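CRISPR-associated endonuclease Cas9 (Campylobacter jejuni subsp. jejuni serotype O:2, PDB 5X2H) cleaves invading DNA at sites matched by its guide RNA, using a RuvC-like domain and, in the natural protein, an HNH nuclease domain. Local coordinates at residues E170-Y173 / K174-Q178; F187-V190 / R191-E195; M270-A273 / L274-I278. One frame throughout, in Å; residues are numbered along the deposited sequence.

Going from the N terminus, the three contacts follow one another in series; none nests in or crosses another. Each is local, so none closes a long loop. Interaction 1 covers the C-terminal end of helix 168-175 and the turn after it. Interaction 2 lies in the loop leading from that helix to helix 203-219. The two touch: Tyr176 O lies 3.1 Å from Thr188 CG2, and Phe177 CA 3.5 Å from Val190 CG2. Together they bring the helix end and the loop to the RNA of chain B. Interaction 3 sits on helix 266-288, its nearest atoms about 44 Å from those of interaction 2. It packs against helices 294-307 and 404-415 and meets other nucleotides of the same RNA.

Interaction 1 (E170-Y173 / K174-Q178). With nucleotides of chain B.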
# COMPACT_ATOMS: atom_id res chain seq x y z
N GLU A 170 -25.09 2.37 32.63
CA GLU A 170 -26.16 1.61 33.28
C GLU A 170 -26.59 0.43 32.42
O GLU A 170 -26.85 -0.66 32.93
CB GLU A 170 -27.35 2.52 33.57
CG GLU A 170 -28.54 1.79 34.18
CD GLU A 170 -29.77 2.66 34.29
OE1 GLU A 170 -29.78 3.77 33.71
OE2 GLU A 170 -30.74 2.24 34.96
N TYR A 171 -26.66 0.64 31.10
CA TYR A 171 -27.07 -0.43 30.19
C TYR A 171 -26.10 -1.61 30.26
O TYR A 171 -26.52 -2.76 30.43
CB TYR A 171 -27.16 0.12 28.77
CG TYR A 171 -27.27 -0.92 27.67
CD1 TYR A 171 -28.36 -1.78 27.61
CD2 TYR A 171 -26.30 -1.01 26.68
CE1 TYR A 171 -28.47 -2.72 26.60
CE2 TYR A 171 -26.40 -1.94 25.67
CZ TYR A 171 -27.49 -2.79 25.63
OH TYR A 171 -27.58 -3.72 24.62
N LEU A 172 -24.80 -1.34 30.15
CA LEU A 172 -23.82 -2.42 30.21
C LEU A 172 -23.76 -3.03 31.61
O LEU A 172 -23.56 -4.25 31.75
CB LEU A 172 -22.45 -1.91 29.78
CG LEU A 172 -22.33 -1.43 28.34
CD1 LEU A 172 -20.93 -0.91 28.04
CD2 LEU A 172 -22.71 -2.55 27.37
N TYR A 173 -23.92 -2.21 32.64
CA TYR A 173 -23.79 -2.72 34.01
C TYR A 173 -24.96 -3.62 34.38
O TYR A 173 -24.78 -4.59 35.12
CB TYR A 173 -23.67 -1.55 34.99
CG TYR A 173 -23.73 -1.96 36.44
CD1 TYR A 173 -22.69 -2.65 37.03
CD2 TYR A 173 -24.84 -1.64 37.22
CE1 TYR A 173 -22.74 -3.03 38.36
CE2 TYR A 173 -24.90 -2.01 38.56
CZ TYR A 173 -23.85 -2.70 39.12
OH TYR A 173 -23.89 -3.07 40.44
N LYS A 174 -26.15 -3.32 33.88
CA LYS A 174 -27.34 -4.06 34.27
C LYS A 174 -27.68 -5.20 33.32
O LYS A 174 -28.31 -6.18 33.74
CB LYS A 174 -28.54 -3.11 34.37
CG LYS A 174 -28.51 -2.20 35.58
CD LYS A 174 -29.77 -1.36 35.66
CE LYS A 174 -29.89 -0.68 37.01
NZ LYS A 174 -31.03 0.28 37.04
N GLU A 175 -27.30 -5.09 32.05
CA GLU A 175 -27.65 -6.12 31.07
C GLU A 175 -26.57 -7.18 30.91
O GLU A 175 -26.90 -8.33 30.60
CB GLU A 175 -27.92 -5.48 29.71
CG GLU A 175 -29.22 -4.69 29.63
CD GLU A 175 -30.44 -5.59 29.56
OE1 GLU A 175 -30.28 -6.77 29.19
OE2 GLU A 175 -31.55 -5.11 29.88
N TYR A 176 -25.31 -6.84 31.12
CA TYR A 176 -24.25 -7.80 30.83
C TYR A 176 -23.25 -7.99 31.95
O TYR A 176 -22.77 -9.12 32.15
CB TYR A 176 -23.51 -7.37 29.55
CG TYR A 176 -24.42 -7.16 28.36
CD1 TYR A 176 -25.07 -8.24 27.76
CD2 TYR A 176 -24.64 -5.90 27.83
CE1 TYR A 176 -25.91 -8.05 26.68
CE2 TYR A 176 -25.47 -5.70 26.75
CZ TYR A 176 -26.10 -6.78 26.18
OH TYR A 176 -26.94 -6.60 25.10
N PHE A 177 -22.91 -6.94 32.70
CA PHE A 177 -21.81 -7.04 33.65
C PHE A 177 -22.11 -8.06 34.75
O PHE A 177 -23.05 -7.88 35.53
CB PHE A 177 -21.51 -5.68 34.27
CG PHE A 177 -20.42 -5.73 35.31
CD1 PHE A 177 -19.09 -5.85 34.92
CD2 PHE A 177 -20.72 -5.70 36.66
CE1 PHE A 177 -18.08 -5.92 35.87
CE2 PHE A 177 -19.72 -5.76 37.61
CZ PHE A 177 -18.40 -5.87 37.22
N GLN A 178 -21.30 -9.11 34.80
CA GLN A 178 -21.43 -10.18 35.79
C GLN A 178 -22.84 -10.76 35.81
O GLN A 178 -23.38 -11.10 36.86
CB GLN A 178 -21.01 -9.70 37.18
CG GLN A 178 -19.52 -9.41 37.30
CD GLN A 178 -19.07 -9.16 38.72
OE1 GLN A 178 -19.90 -9.02 39.63
NE2 GLN A 178 -17.76 -9.12 38.93
P U B 28 -11.05 -9.23 44.70
OP1 U B 28 -11.57 -8.74 46.00
OP2 U B 28 -10.33 -10.53 44.64
O5' U B 28 -12.28 -9.32 43.69
C5' U B 28 -13.24 -8.26 43.61
C4' U B 28 -14.33 -8.59 42.62
O4' U B 28 -13.77 -8.69 41.29
C3' U B 28 -15.03 -9.93 42.83
O3' U B 28 -16.03 -9.88 43.82
C2' U B 28 -15.55 -10.25 41.44
O2' U B 28 -16.73 -9.50 41.16
C1' U B 28 -14.42 -9.71 40.56
N1 U B 28 -13.44 -10.76 40.22
C2 U B 28 -13.76 -11.67 39.22
O2 U B 28 -14.82 -11.64 38.61
N3 U B 28 -12.81 -12.62 38.96
C4 U B 28 -11.58 -12.76 39.58
O4 U B 28 -10.82 -13.66 39.24
C5 U B 28 -11.32 -11.79 40.60
C6 U B 28 -12.23 -10.85 40.88
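Lys174 reaches back across Glu170, one turn earlier, at the C-terminal end of an alpha-helix. Lys174 CB and CG pass the backbone oxygen of Glu170. Lys174 CD reaches Glu170 CG at 3.7 Å, and CE runs on beside the carboxylate. NZ ends 2.9 Å from Glu170 OE2 in an i to i+4 salt bridge. It comes from the anti side of the carboxylate, 15° out of its plane. The lysine chain is extended beyond CG, which lets it span the turn. The other oxygen, Glu170 OE1, accepts from Gln166 N.

The helix ends with a doubled acceptor. Leu172 O takes Tyr176 N at 3.2 Å from above the carbonyl plane, and Phe177 N, five residues on, at 2.9 Å. Phe177 comes back toward Tyr173, but the rings are slid apart and barely overlap; Tyr173 CD1 meets Phe177 CD2 at 3.6 Å. Past the turn, Gln178 NE2 reaches a ribose of the RNA, but its 2.5 Å to O2' of U28 of chain B is doubtfully short.

Tyr171 and Tyr176 make an offset edge-to-face pair, with planes at 83°. The edge of Tyr176 points to the face of Tyr171. Tyr171 OH also bonds to Asn158 OD1. Tyr176 OH donates to Tyr171 OH at 3.0 Å, and that acceptor lies at the edge of the Tyr176 ring, in its plane.

Interaction 2 (F187-V190 / R191-E195); sequences FTNV and RNKKE. With nucleotides of chain B.
The amide of Asn189 and the guanidinium of Arg191 are the main flat groups in this RNA-binding loop. Asn189 ND2 donates to Arg191 O at 2.9 Å. The donor lies in the carbonyl plane, while the oxygen is tilted from the amide plane. The guanidinium turns its edge to the phosphate of C20 of chain B, with the phosphorus in its plane. Phe187 stacks on Phe180, and its ring edge meets C1' of C42 of chain B.

The arginine grips its phosphate with a bidentate fork. Arg191 NE bonds to OP1 of C20 of chain B at 2.8 Å, and NH2 to OP2 of the same phosphate at 2.9 Å. Both bonds are fairly straight, at 164°. The chain is bent at chi2 (-81°) and chi3 (-55°), which swings the guanidinium round to this edge-on approach. OP1 takes a further bond from the backbone of Asn192. Arg191 NH1 forms a salt bridge with another RNA phosphate.

A second phosphate is held by two main-chain N-H groups and by Lys193. The successive N-H groups of Val190 and Arg191 both donate to OP1 of U43 of chain B, that of Arg191 more directly; Val190 N is 2.8 Å from it. Lys193 CG passes Asn189 CB at 3.5 Å as the two side chains slide past each other in opposite directions. The loop thus binds the phosphates of C20 and U43, two separate parts of the RNA strand, among others.

Asn192 turns its side chain elsewhere: OD1 accepts from Arg199 N, and ND2 bonds to an RNA sugar. At the tip of Lys193, NZ makes a 2.6 Å hydrogen bond to OP2 of U43 of chain B, and CE rests near OP1 of C42 of chain B.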
# COMPACT_ATOMS: atom_id res chain seq x y z
N PHE A 187 -19.96 -15.79 33.65
CA PHE A 187 -20.31 -14.41 33.35
C PHE A 187 -20.34 -14.18 31.85
O PHE A 187 -19.45 -14.64 31.12
CB PHE A 187 -19.31 -13.46 34.00
CG PHE A 187 -19.45 -13.33 35.49
CD1 PHE A 187 -20.67 -13.57 36.10
CD2 PHE A 187 -18.37 -12.96 36.27
CE1 PHE A 187 -20.81 -13.44 37.47
CE2 PHE A 187 -18.50 -12.83 37.64
CZ PHE A 187 -19.72 -13.07 38.24
N THR A 188 -21.37 -13.49 31.37
CA THR A 188 -21.38 -13.10 29.97
C THR A 188 -20.43 -11.92 29.75
O THR A 188 -19.87 -11.35 30.69
CB THR A 188 -22.79 -12.75 29.50
OG1 THR A 188 -22.82 -12.70 28.07
CG2 THR A 188 -23.21 -11.40 30.04
N ASN A 189 -20.25 -11.56 28.49
CA ASN A 189 -19.25 -10.57 28.11
C ASN A 189 -19.86 -9.17 28.03
O ASN A 189 -20.96 -9.00 27.51
CB ASN A 189 -18.61 -10.93 26.77
CG ASN A 189 -19.62 -11.11 25.66
OD1 ASN A 189 -20.61 -11.83 25.81
ND2 ASN A 189 -19.39 -10.43 24.54
N VAL A 190 -19.14 -8.19 28.57
CA VAL A 190 -19.45 -6.79 28.32
C VAL A 190 -18.65 -6.28 27.13
O VAL A 190 -19.20 -5.68 26.20
CB VAL A 190 -19.17 -5.93 29.58
CG1 VAL A 190 -19.65 -4.51 29.35
CG2 VAL A 190 -19.83 -6.55 30.79
N ARG A 191 -17.35 -6.51 27.16
CA ARG A 191 -16.50 -6.27 26.00
C ARG A 191 -16.88 -7.23 24.88
O ARG A 191 -17.50 -8.27 25.09
CB ARG A 191 -15.03 -6.46 26.37
CG ARG A 191 -14.55 -5.61 27.54
CD ARG A 191 -14.24 -4.19 27.09
NE ARG A 191 -13.26 -4.17 26.00
CZ ARG A 191 -11.94 -4.12 26.17
NH1 ARG A 191 -11.43 -4.08 27.40
NH2 ARG A 191 -11.14 -4.09 25.12
N ASN A 192 -16.49 -6.87 23.66
CA ASN A 192 -16.67 -7.78 22.55
C ASN A 192 -15.70 -8.95 22.67
O ASN A 192 -14.61 -8.83 23.25
CB ASN A 192 -16.45 -7.06 21.22
CG ASN A 192 -17.69 -6.32 20.75
OD1 ASN A 192 -18.82 -6.76 20.98
ND2 ASN A 192 -17.49 -5.17 20.11
N LYS A 193 -16.11 -10.10 22.14
CA LYS A 193 -15.30 -11.31 22.19
C LYS A 193 -15.25 -11.94 20.81
O LYS A 193 -16.24 -11.92 20.07
CB LYS A 193 -15.86 -12.33 23.19
CG LYS A 193 -15.98 -11.82 24.62
CD LYS A 193 -14.62 -11.54 25.24
CE LYS A 193 -14.78 -11.05 26.67
NZ LYS A 193 -13.48 -10.62 27.27
N LYS A 194 -14.08 -12.49 20.47
CA LYS A 194 -13.88 -13.40 19.35
C LYS A 194 -14.70 -13.07 18.10
O LYS A 194 -15.73 -13.71 17.85
CB LYS A 194 -14.20 -14.83 19.79
N GLU A 195 -14.26 -12.07 17.34
CA GLU A 195 -14.82 -11.75 16.03
C GLU A 195 -16.26 -11.24 16.09
O GLU A 195 -16.86 -10.98 15.04
CB GLU A 195 -14.75 -12.96 15.10
CG GLU A 195 -13.34 -13.41 14.78
CD GLU A 195 -12.80 -14.39 15.80
OE1 GLU A 195 -13.36 -15.51 15.90
OE2 GLU A 195 -11.84 -14.05 16.52
P C B 20 -13.81 -4.31 22.36
OP1 C B 20 -14.67 -4.49 23.55
OP2 C B 20 -12.47 -3.68 22.52
O5' C B 20 -13.63 -5.74 21.68
C5' C B 20 -12.44 -6.50 21.83
C4' C B 20 -12.25 -7.40 20.64
O4' C B 20 -11.66 -6.65 19.56
C3' C B 20 -11.32 -8.59 20.83
O3' C B 20 -11.96 -9.70 21.44
C2' C B 20 -10.87 -8.89 19.40
O2' C B 20 -11.86 -9.63 18.71
C1' C B 20 -10.82 -7.48 18.79
N1 C B 20 -9.45 -6.90 18.79
C2 C B 20 -8.48 -7.46 17.96
O2 C B 20 -8.76 -8.43 17.24
N3 C B 20 -7.23 -6.93 17.95
C4 C B 20 -6.94 -5.89 18.72
N4 C B 20 -5.70 -5.41 18.66
C5 C B 20 -7.91 -5.29 19.58
C6 C B 20 -9.14 -5.82 19.58
P U B 43 -15.50 -8.90 30.06
OP1 U B 43 -16.44 -8.10 29.24
OP2 U B 43 -14.31 -9.52 29.43
O5' U B 43 -14.97 -7.98 31.25
C5' U B 43 -15.89 -7.33 32.11
C4' U B 43 -15.16 -6.56 33.19
O4' U B 43 -14.60 -7.48 34.17
C3' U B 43 -13.97 -5.74 32.74
O3' U B 43 -14.33 -4.52 32.11
C2' U B 43 -13.19 -5.57 34.03
O2' U B 43 -13.82 -4.60 34.86
C1' U B 43 -13.39 -6.95 34.67
N1 U B 43 -12.28 -7.87 34.34
C2 U B 43 -11.09 -7.70 35.03
O2 U B 43 -10.94 -6.84 35.89
N3 U B 43 -10.10 -8.57 34.69
C4 U B 43 -10.16 -9.58 33.75
O4 U B 43 -9.17 -10.29 33.55
C5 U B 43 -11.41 -9.68 33.07
C6 U B 43 -12.41 -8.84 33.38
P C B 42 -14.99 -14.82 29.01
OP1 C B 42 -15.70 -14.47 27.75
OP2 C B 42 -13.54 -15.14 28.98
O5' C B 42 -15.22 -13.63 30.05
C5' C B 42 -16.54 -13.21 30.39
C4' C B 42 -16.54 -12.34 31.61
O4' C B 42 -15.97 -13.05 32.74
C3' C B 42 -15.71 -11.07 31.53
O3' C B 42 -16.36 -10.03 30.81
C2' C B 42 -15.47 -10.74 33.00
O2' C B 42 -16.62 -10.14 33.57
C1' C B 42 -15.31 -12.14 33.60
N1 C B 42 -13.88 -12.53 33.73
C2 C B 42 -13.14 -12.02 34.80
O2 C B 42 -13.70 -11.27 35.61
N3 C B 42 -11.84 -12.36 34.94
C4 C B 42 -11.27 -13.17 34.05
N4 C B 42 -9.98 -13.48 34.22
C5 C B 42 -12.00 -13.71 32.94
C6 C B 42 -13.29 -13.37 32.82

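Interaction 3 (M270-A273 / L274-I278); sequences MFVA and LTRII. With nucleotides of chain B.
Met270 O takes Leu274 N in the regular i to i+4 pattern of an alpha-helix, and the N-H groups of Thr275, Arg276 and Ile277 repeat it on Phe271, Val272 and Ala273. These residues span about two and a half turns of helix 266-288, buried between helices 294-307 and 404-415 on the protein side and the RNA of chain B on the other.

Phe271 O accepts twice. Thr275 N reaches it at 2.9 Å and Thr275 OG1 at 2.8 Å, from opposite faces of the carbonyl plane. OG1 stands beside its own backbone N (chi1 -64°), and this turns the hydroxyl back along the helix. The hydroxyl is therefore satisfied inside its own helix, in a buried place. It also lies over the centre of the Phe271 ring, 3.7 Å above the plane. The ring touches Leu407 and Met414 of helix 404-415, and its edge meets C5' of A5 of chain B.

Met270 and Leu274 meet through aliphatic atoms, with Met270 CG 3.9 Å from Leu274 CD1. Both also touch Thr411 of helix 404-415. Ala273 packs on Val304 of helix 294-307, as Ile277 does on Leu300.

Arg276 runs toward the RNA. Its chi1 of -31° is off a staggered value, and CG sits close to Val272 O, at 3.0 Å. The chain is bent twice beyond CG. NH2 is held by Gly332 O, and one face of the guanidinium lies over the sugar of U6 of chain B; NH1 comes to 3.9 Å from O4' there. Along the same side, Thr275 CG2 faces the A5 sugar. Val272 CG2 approaches O3' of A5 of chain B to 3.6 Å.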
# COMPACT_ATOMS: atom_id res chain seq x y z
N MET A 270 -18.93 26.03 -15.01
CA MET A 270 -19.14 26.68 -16.30
C MET A 270 -18.59 25.82 -17.43
O MET A 270 -19.27 25.60 -18.44
CB MET A 270 -18.49 28.06 -16.30
CG MET A 270 -18.73 28.87 -17.56
SD MET A 270 -20.42 29.47 -17.69
CE MET A 270 -20.54 30.48 -16.22
N PHE A 271 -17.37 25.31 -17.27
CA PHE A 271 -16.75 24.53 -18.34
C PHE A 271 -17.50 23.24 -18.60
O PHE A 271 -17.74 22.88 -19.76
CB PHE A 271 -15.29 24.24 -17.99
CG PHE A 271 -14.62 23.29 -18.95
CD1 PHE A 271 -14.30 23.70 -20.24
CD2 PHE A 271 -14.31 22.00 -18.56
CE1 PHE A 271 -13.69 22.83 -21.12
CE2 PHE A 271 -13.69 21.13 -19.45
CZ PHE A 271 -13.39 21.55 -20.73
N VAL A 272 -17.89 22.53 -17.54
CA VAL A 272 -18.59 21.26 -17.73
C VAL A 272 -19.97 21.50 -18.33
O VAL A 272 -20.38 20.81 -19.27
CB VAL A 272 -18.68 20.50 -16.39
CG1 VAL A 272 -19.61 19.30 -16.53
CG2 VAL A 272 -17.30 20.04 -15.96
N ALA A 273 -20.70 22.49 -17.81
CA ALA A 273 -22.01 22.80 -18.37
C ALA A 273 -21.90 23.19 -19.84
O ALA A 273 -22.71 22.75 -20.67
CB ALA A 273 -22.67 23.92 -17.57
N LEU A 274 -20.90 24.00 -20.20
CA LEU A 274 -20.70 24.33 -21.60
C LEU A 274 -20.32 23.10 -22.42
O LEU A 274 -20.70 23.00 -23.59
CB LEU A 274 -19.62 25.41 -21.74
CG LEU A 274 -19.98 26.81 -21.25
CD1 LEU A 274 -18.76 27.72 -21.28
CD2 LEU A 274 -21.11 27.39 -22.09
N THR A 275 -19.58 22.17 -21.83
CA THR A 275 -19.17 20.97 -22.56
C THR A 275 -20.38 20.13 -22.96
O THR A 275 -20.53 19.75 -24.12
CB THR A 275 -18.19 20.15 -21.72
OG1 THR A 275 -16.99 20.90 -21.52
CG2 THR A 275 -17.85 18.85 -22.44
N ARG A 276 -21.27 19.85 -22.00
CA ARG A 276 -22.45 19.05 -22.31
C ARG A 276 -23.36 19.78 -23.30
O ARG A 276 -23.87 19.16 -24.25
CB ARG A 276 -23.22 18.72 -21.04
CG ARG A 276 -22.36 18.57 -19.80
CD ARG A 276 -22.15 17.12 -19.39
NE ARG A 276 -23.42 16.43 -19.17
CZ ARG A 276 -23.78 15.32 -19.82
NH1 ARG A 276 -22.97 14.78 -20.71
NH2 ARG A 276 -24.95 14.75 -19.56
N ILE A 277 -23.58 21.08 -23.09
CA ILE A 277 -24.52 21.82 -23.92
C ILE A 277 -24.00 21.94 -25.35
O ILE A 277 -24.70 21.59 -26.31
CB ILE A 277 -24.81 23.20 -23.31
CG1 ILE A 277 -25.59 23.05 -22.00
CG2 ILE A 277 -25.58 24.07 -24.29
CD1 ILE A 277 -25.78 24.35 -21.26
N ILE A 278 -22.77 22.43 -25.52
CA ILE A 278 -22.20 22.60 -26.85
C ILE A 278 -22.13 21.26 -27.58
O ILE A 278 -22.47 21.16 -28.76
CB ILE A 278 -20.82 23.26 -26.77
CG1 ILE A 278 -20.94 24.68 -26.20
CG2 ILE A 278 -20.15 23.30 -28.13
CD1 ILE A 278 -19.62 25.29 -25.81
P A B 5 -11.90 16.37 -18.28
OP1 A B 5 -11.61 17.02 -16.98
OP2 A B 5 -11.32 15.04 -18.57
O5' A B 5 -13.48 16.26 -18.44
C5' A B 5 -14.27 17.43 -18.56
C4' A B 5 -15.67 17.11 -19.04
O4' A B 5 -15.64 16.52 -20.36
C3' A B 5 -16.44 16.11 -18.21
O3' A B 5 -16.95 16.65 -17.01
C2' A B 5 -17.51 15.64 -19.19
O2' A B 5 -18.54 16.61 -19.32
C1' A B 5 -16.72 15.61 -20.49
N9 A B 5 -16.18 14.26 -20.77
C8 A B 5 -14.89 13.81 -20.67
N7 A B 5 -14.76 12.54 -20.98
C5 A B 5 -16.05 12.13 -21.31
C6 A B 5 -16.58 10.90 -21.72
N6 A B 5 -15.85 9.80 -21.90
N1 A B 5 -17.91 10.84 -21.96
C2 A B 5 -18.65 11.95 -21.79
N3 A B 5 -18.26 13.16 -21.40
C4 A B 5 -16.94 13.19 -21.18
P U B 6 -17.07 15.72 -15.70
OP1 U B 6 -17.35 16.60 -14.54
OP2 U B 6 -15.90 14.82 -15.67
O5' U B 6 -18.38 14.85 -15.98
C5' U B 6 -19.62 15.49 -16.24
C4' U B 6 -20.68 14.50 -16.65
O4' U B 6 -20.32 13.90 -17.92
C3' U B 6 -20.87 13.31 -15.73
O3' U B 6 -21.65 13.61 -14.59
C2' U B 6 -21.50 12.27 -16.65
O2' U B 6 -22.88 12.55 -16.84
C1' U B 6 -20.77 12.56 -17.97
N1 U B 6 -19.61 11.67 -18.16
C2 U B 6 -19.86 10.39 -18.62
O2 U B 6 -20.98 9.99 -18.87
N3 U B 6 -18.75 9.61 -18.78
C4 U B 6 -17.44 9.96 -18.53
O4 U B 6 -16.54 9.14 -18.73
C5 U B 6 -17.26 11.30 -18.06
C6 U B 6 -18.33 12.09 -17.89